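Possible adhesin (Caldicellulosiruptor kronotskyensis, PDB 4WA0) probably mediates attachment of the bacterium to cellulose, as a tapirin, of which this chain is the C-terminal beta-helix domain. Local coordinates at residues T187-D190 with A191-I195; L119-D122 with S123-L127; L37-D40 with G41-F45. All blocks are in the same frame, centred on the assembly; numbering follows the deposited sequence.

Interaction 1. Residues T187-D190 with A191-I195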
loop_
_atom_site.group_PDB
_atom_site.type_symbol
_atom_site.label_atom_id
_atom_site.label_comp_id
_atom_site.label_asym_id
_atom_site.label_seq_id
_atom_site.Cartn_x
_atom_site.Cartn_y
_atom_site.Cartn_z
ATOM N N THR A 187 -3.945 -31.871 -4.885
ATOM C CA THR A 187 -4.028 -32.992 -3.907
ATOM C C THR A 187 -5.454 -33.152 -3.475
ATOM O O THR A 187 -6.379 -32.384 -3.898
ATOM C CB THR A 187 -3.143 -32.623 -2.659
ATOM O OG1 THR A 187 -3.603 -31.379 -2.071
ATOM C CG2 THR A 187 -1.663 -32.460 -3.059
ATOM N N THR A 188 -5.668 -34.134 -2.619
ATOM C CA THR A 188 -6.994 -34.439 -2.041
ATOM C C THR A 188 -6.968 -34.192 -0.534
ATOM O O THR A 188 -6.085 -34.724 0.173
ATOM C CB THR A 188 -7.437 -35.918 -2.313
ATOM O OG1 THR A 188 -7.554 -36.097 -3.730
ATOM C CG2 THR A 188 -8.753 -36.206 -1.635
ATOM N N PRO A 189 -7.818 -33.301 -0.069
ATOM C CA PRO A 189 -7.786 -32.997 1.354
ATOM C C PRO A 189 -8.345 -34.092 2.258
ATOM O O PRO A 189 -8.755 -35.174 1.818
ATOM C CB PRO A 189 -8.659 -31.742 1.513
ATOM C CG PRO A 189 -9.144 -31.383 0.179
ATOM C CD PRO A 189 -8.774 -32.474 -0.824
ATOM N N ASP A 190 -8.273 -33.810 3.564
ATOM C CA ASP A 190 -8.865 -34.671 4.565
ATOM C C ASP A 190 -10.358 -34.542 4.741
ATOM O O ASP A 190 -11.005 -33.591 4.247
ATOM C CB ASP A 190 -8.074 -34.570 5.896
ATOM C CG ASP A 190 -8.298 -33.344 6.704
ATOM O OD1 ASP A 190 -9.158 -32.499 6.484
ATOM O OD2 ASP A 190 -7.527 -33.266 7.727
ATOM N N ALA A 191 -10.959 -35.488 5.428
ATOM C CA ALA A 191 -12.437 -35.480 5.520
ATOM C C ALA A 191 -13.014 -34.218 6.110
ATOM O O ALA A 191 -14.009 -33.731 5.650
ATOM C CB ALA A 191 -12.991 -36.708 6.231
ATOM N N SER A 192 -12.369 -33.701 7.151
ATOM C CA SER A 192 -12.907 -32.519 7.815
ATOM C C SER A 192 -12.963 -31.321 6.867
ATOM O O SER A 192 -13.988 -30.613 6.762
ATOM C CB SER A 192 -12.092 -32.145 9.049
ATOM O OG SER A 192 -12.405 -33.014 10.133
ATOM N N THR A 193 -11.878 -31.163 6.127
ATOM C CA THR A 193 -11.809 -30.114 5.123
ATOM C C THR A 193 -12.933 -30.264 4.121
ATOM O O THR A 193 -13.646 -29.311 3.829
ATOM C CB THR A 193 -10.443 -30.107 4.432
ATOM O OG1 THR A 193 -9.410 -29.736 5.376
ATOM C CG2 THR A 193 -10.426 -29.254 3.253
ATOM N N ILE A 194 -13.064 -31.462 3.581
ATOM C CA ILE A 194 -14.086 -31.665 2.552
ATOM C C ILE A 194 -15.499 -31.308 3.085
ATOM O O ILE A 194 -16.304 -30.687 2.397
ATOM C CB ILE A 194 -13.999 -33.100 1.965
ATOM C CG1 ILE A 194 -12.672 -33.260 1.221
ATOM C CG2 ILE A 194 -15.250 -33.429 1.116
ATOM C CD1 ILE A 194 -12.434 -34.672 0.673
ATOM N N ILE A 195 -15.836 -31.719 4.312
ATOM C CA ILE A 195 -17.147 -31.448 4.880
ATOM C C ILE A 195 -17.346 -29.962 5.264
ATOM O O ILE A 195 -18.471 -29.557 5.619
ATOM C CB ILE A 195 -17.460 -32.431 6.056
ATOM C CG1 ILE A 195 -16.682 -32.053 7.305
ATOM C CG2 ILE A 195 -17.139 -33.867 5.617
ATOM C CD1 ILE A 195 -16.942 -32.851 8.560
HETATM O O HOH W 1 -7.098 -31.062 4.398
#
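T193 OG1 is gripped from two sides of the junction between P189-D190 and the turn that follows: a water that accepts from D190 N donates to this hydroxyl at 2.8 Å, and V169 N is hydrogen-bonded to it as well, tying the helix start to the neighbouring strand 166-170. D190 OD1 also lies close, 3.0 Å from T193 OG1. The same D190 OD1 accepts the backbone N-H of T193 at 3.1 Å, the carboxylate oxygen being met almost head-on, with an N-H...O angle of 163°. The carboxylate reaches this spot because CG of D190 sits between its own backbone N and carbonyl carbon (chi1 76°), which folds the side chain back over the start of the following turn. D190 is thus the N-cap of helix 191-195, the short helix that follows strand 182-185 near one end of the beta-helix. Its backbone carbonyl begins the regular pattern of the helix: I194 N donates to D190 O at 3.0 Å and 169°. Side chain and main chain of one residue therefore satisfy two successive N-H groups of the first turn, and the negative carboxylate would be expected to suit the positive end of the helix dipole. The other branch of T193 faces the residue before the cap. With CG2 anti to the backbone N, this methyl comes within 3.5 Å of P189 CB, the two side chains crossing at about a right angle. One residue further on, I194 lays its CG1 4.1 Å from P189 CG, again at roughly a right angle, while its CD1 lies 3.9 Å from P189 O. Y206, from a later loop, touches both P189 and I194 and extends this apolar patch beside the cap.

Interaction 2. Residues L119-D122 with S123-L127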
loop_
_atom_site.group_PDB
_atom_site.type_symbol
_atom_site.label_atom_id
_atom_site.label_comp_id
_atom_site.label_asym_id
_atom_site.label_seq_id
_atom_site.Cartn_x
_atom_site.Cartn_y
_atom_site.Cartn_z
ATOM N N LEU A 119 -5.902 -13.091 -7.488
ATOM C CA LEU A 119 -4.879 -13.330 -6.468
ATOM C C LEU A 119 -3.825 -14.286 -7.004
ATOM O O LEU A 119 -4.119 -15.370 -7.561
ATOM C CB LEU A 119 -5.570 -13.945 -5.239
ATOM C CG LEU A 119 -4.696 -14.210 -4.022
ATOM C CD1 LEU A 119 -5.495 -14.071 -2.765
ATOM C CD2 LEU A 119 -3.994 -15.562 -4.083
ATOM N N PHE A 120 -2.564 -13.940 -6.762
ATOM C CA PHE A 120 -1.429 -14.806 -7.131
ATOM C C PHE A 120 -0.520 -14.890 -5.980
ATOM O O PHE A 120 -0.048 -13.823 -5.518
ATOM C CB PHE A 120 -0.670 -14.207 -8.304
ATOM C CG PHE A 120 -1.454 -14.139 -9.566
ATOM C CD1 PHE A 120 -2.244 -13.047 -9.854
ATOM C CD2 PHE A 120 -1.410 -15.189 -10.471
ATOM C CE1 PHE A 120 -3.003 -13.022 -11.000
ATOM C CE2 PHE A 120 -2.181 -15.166 -11.619
ATOM C CZ PHE A 120 -2.993 -14.091 -11.857
ATOM N N SER A 121 -0.274 -16.098 -5.471
ATOM C CA SER A 121 0.634 -16.313 -4.382
ATOM C C SER A 121 1.585 -17.391 -4.788
ATOM O O SER A 121 1.157 -18.453 -5.332
ATOM C CB SER A 121 -0.061 -16.718 -3.093
ATOM O OG SER A 121 0.878 -17.340 -2.215
ATOM N N ASP A 122 2.862 -17.179 -4.510
ATOM C CA ASP A 122 3.909 -18.161 -4.830
ATOM C C ASP A 122 4.137 -19.138 -3.682
ATOM O O ASP A 122 4.975 -20.040 -3.784
ATOM C CB ASP A 122 5.226 -17.485 -5.283
ATOM C CG ASP A 122 5.129 -16.866 -6.647
ATOM O OD1 ASP A 122 4.197 -17.239 -7.421
ATOM O OD2 ASP A 122 6.058 -16.053 -6.959
ATOM N N SER A 123 3.319 -19.026 -2.628
ATOM C CA SER A 123 3.436 -19.862 -1.447
ATOM C C SER A 123 2.054 -20.112 -0.840
ATOM O O SER A 123 1.073 -20.364 -1.568
ATOM C CB SER A 123 4.474 -19.221 -0.487
ATOM O OG SER A 123 4.691 -20.000 0.671
ATOM N N ASN A 124 1.957 -20.102 0.466
ATOM C CA ASN A 124 0.724 -20.380 1.153
ATOM C C ASN A 124 -0.097 -19.114 1.394
ATOM O O ASN A 124 0.430 -17.994 1.589
ATOM C CB ASN A 124 1.038 -21.030 2.471
ATOM C CG ASN A 124 2.005 -22.192 2.320
ATOM O OD1 ASN A 124 1.778 -23.136 1.527
ATOM N ND2 ASN A 124 3.019 -22.174 3.106
ATOM N N VAL A 125 -1.416 -19.338 1.498
ATOM C CA VAL A 125 -2.374 -18.325 1.886
ATOM C C VAL A 125 -3.105 -18.837 3.132
ATOM O O VAL A 125 -3.763 -19.832 3.041
ATOM C CB VAL A 125 -3.346 -17.924 0.777
ATOM C CG1 VAL A 125 -4.371 -16.903 1.248
ATOM C CG2 VAL A 125 -2.573 -17.411 -0.425
ATOM N N LYS A 126 -2.891 -18.202 4.276
ATOM C CA LYS A 126 -3.407 -18.638 5.586
ATOM C C LYS A 126 -4.354 -17.577 6.138
ATOM O O LYS A 126 -3.946 -16.417 6.255
ATOM C CB LYS A 126 -2.251 -18.887 6.508
ATOM C CG LYS A 126 -2.770 -19.387 7.819
ATOM C CD LYS A 126 -1.693 -19.624 8.821
ATOM C CE LYS A 126 -2.391 -19.892 10.171
ATOM N NZ LYS A 126 -1.388 -20.443 11.108
ATOM N N LEU A 127 -5.611 -17.946 6.300
ATOM C CA LEU A 127 -6.600 -17.091 6.990
ATOM C C LEU A 127 -6.934 -17.745 8.313
ATOM O O LEU A 127 -7.255 -18.916 8.335
ATOM C CB LEU A 127 -7.867 -16.955 6.225
ATOM C CG LEU A 127 -7.789 -16.105 4.972
ATOM C CD1 LEU A 127 -7.188 -16.915 3.906
ATOM C CD2 LEU A 127 -9.240 -15.861 4.532
#
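S123 begins the second segment by giving its backbone N-H to the hydroxyl of S121, N to OG 3.0 Å, with an N-H...O angle of 160°. The bond closes an ST turn, S121 to S123, where the chain leaves strand 119-121. S121 can serve it because its OG is anti to its own backbone N (chi1 161°), beside the carbonyl carbon and so directed forward along the chain. The same oxygen lies 3.1 Å from S123 O, so both the amide and the carbonyl of S123 sit close around one buried hydroxyl. The D122 carboxylate takes no part in this and is instead hydrogen-bonded through OD2 to Y101 OH. Next comes N124, whose side chain points away from the preceding strand; its amide is held by E105 through ND2 and by the backbone N of T145 through OD1. The corner belongs to a right-handed parallel beta-helix: strand 119-121 lies in one face, strand 125-128 in the next, and each pairs with equivalent strands of the coils before and after. V125, at the start of the new strand, turns back inward. Its CG2, beside the backbone N and anti to the carbonyl carbon, packs against S121 CB at 3.7 Å and approaches S121 OG at 3.9 Å. In the conformer described, L119 CD2 lies a loose 4.3 Å from V125 CG2, a doubtful contact that depends on which of two conformers L119 adopts. M106 of the preceding coil touches both L119 and V125.

Interaction 3. Residues L37-D40 with G41-F45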
loop_
_atom_site.group_PDB
_atom_site.type_symbol
_atom_site.label_atom_id
_atom_site.label_comp_id
_atom_site.label_asym_id
_atom_site.label_seq_id
_atom_site.Cartn_x
_atom_site.Cartn_y
_atom_site.Cartn_z
ATOM N N LEU A 37 7.282 -2.560 4.039
ATOM C CA LEU A 37 6.170 -1.569 4.166
ATOM C C LEU A 37 5.258 -1.913 5.352
ATOM O O LEU A 37 4.537 -2.935 5.305
ATOM C CB LEU A 37 5.406 -1.551 2.855
ATOM C CG LEU A 37 4.732 -0.251 2.429
ATOM C CD1 LEU A 37 4.235 -0.263 0.968
ATOM C CD2 LEU A 37 3.578 0.060 3.404
ATOM N N THR A 38 5.282 -1.080 6.415
ATOM C CA THR A 38 4.541 -1.262 7.617
ATOM C C THR A 38 3.506 -0.177 7.705
ATOM O O THR A 38 3.810 1.030 7.794
ATOM C CB THR A 38 5.452 -1.261 8.833
ATOM O OG1 THR A 38 6.419 -2.340 8.668
ATOM C CG2 THR A 38 4.631 -1.520 10.015
ATOM N N ILE A 39 2.281 -0.647 7.577
ATOM C CA ILE A 39 1.093 0.234 7.594
ATOM C C ILE A 39 0.527 0.236 8.999
ATOM O O ILE A 39 -0.035 -0.792 9.504
ATOM C CB ILE A 39 0.047 -0.232 6.578
ATOM C CG1 ILE A 39 0.624 -0.215 5.152
ATOM C CG2 ILE A 39 -1.201 0.660 6.671
ATOM C CD1 ILE A 39 -0.341 -0.678 4.046
ATOM N N ASP A 40 0.605 1.407 9.622
ATOM C CA ASP A 40 0.072 1.515 10.991
ATOM C C ASP A 40 -1.444 1.655 10.982
ATOM O O ASP A 40 -2.107 1.924 9.944
ATOM C CB ASP A 40 0.729 2.675 11.783
ATOM C CG ASP A 40 0.913 2.308 13.282
ATOM O OD1 ASP A 40 0.176 1.377 13.917
ATOM O OD2 ASP A 40 1.768 3.039 13.855
ATOM N N GLY A 41 -2.012 1.421 12.169
ATOM C CA GLY A 41 -3.476 1.339 12.271
ATOM C C GLY A 41 -4.241 2.535 11.770
ATOM O O GLY A 41 -3.826 3.671 11.967
ATOM N N GLY A 42 -5.422 2.262 11.228
ATOM C CA GLY A 42 -6.264 3.300 10.752
ATOM C C GLY A 42 -5.996 3.850 9.369
ATOM O O GLY A 42 -6.437 4.959 9.052
ATOM N N ALA A 43 -5.337 3.078 8.555
ATOM C CA ALA A 43 -5.070 3.432 7.141
ATOM C C ALA A 43 -6.367 3.370 6.359
ATOM O O ALA A 43 -6.992 2.340 6.291
ATOM C CB ALA A 43 -4.030 2.525 6.540
ATOM N N VAL A 44 -6.662 4.458 5.662
ATOM C CA VAL A 44 -7.776 4.514 4.725
ATOM C C VAL A 44 -7.249 5.012 3.380
ATOM O O VAL A 44 -6.878 6.160 3.238
ATOM C CB VAL A 44 -8.930 5.400 5.214
ATOM C CG1 VAL A 44 -10.015 5.382 4.154
ATOM C CG2 VAL A 44 -9.516 4.909 6.491
ATOM N N PHE A 45 -7.132 4.092 2.416
ATOM C CA PHE A 45 -6.554 4.405 1.115
ATOM C C PHE A 45 -7.607 4.193 0.029
ATOM O O PHE A 45 -8.375 3.176 0.022
ATOM C CB PHE A 45 -5.381 3.464 0.813
ATOM C CG PHE A 45 -4.180 3.527 1.729
ATOM C CD1 PHE A 45 -3.962 4.530 2.677
ATOM C CD2 PHE A 45 -3.200 2.536 1.598
ATOM C CE1 PHE A 45 -2.842 4.526 3.472
ATOM C CE2 PHE A 45 -2.078 2.553 2.388
ATOM C CZ PHE A 45 -1.885 3.551 3.306
#
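I39 points its two branches at different residues of the chain that follows it, A43 and F45. From CB, the CG2 methyl leaves anti to the backbone N and runs into A43 CB at 3.4 Å, closer than the usual distance between two methyl carbons, so the packing is tight here. The other branch starts at CG1, beside the backbone N (chi1 -60°), and continues fully extended. This carries CD1 to F45 CE2 at 4.0 Å, an oblique approach to the aromatic ring. The three side chains meet inside a turn of the parallel beta-helix, where strand 37-39 of one face gives way to strand 44-47 of another; L24 and V26, on the preceding coil, also pack on the F45 ring. Between the strands the main chain rounds a corner made by D40, G41 and G42. D40 braces its start: OD1 accepts the backbone N-H of G41 at 2.8 Å, an angle of 153°. The donor comes in on the anti side of the carboxylate, lifted 27° out of its plane. The same oxygen forms a salt bridge with K22, whose positive charge probably helps hold the carboxylate in this position. G42 follows with positive phi, a backbone conformation readily open to glycine. Two polar side chains then meet the main chain of the bend: R67 NE donates to G42 O, and N69 OD1, on the next coil, accepts from A43 N.

Interactions 2 and 3 are strand-to-strand corners of one beta-helix; interaction 1 is the start of a short helix near its end. Interaction 3 comes first in the chain, its centre about 8 Å from the centre of the chain. The centres of interactions 2 and 3 are about 21 Å apart, those of interactions 1 and 2 about 19 Å, and those of interactions 1 and 3 about 36 Å. None touches another. Strands 37-39 and 125-128 belong to one parallel sheet, so interactions 2 and 3 flank the same face, one where the chain enters it and the other where it leaves. The magnesium site, which includes D239 and E275, is away from all three.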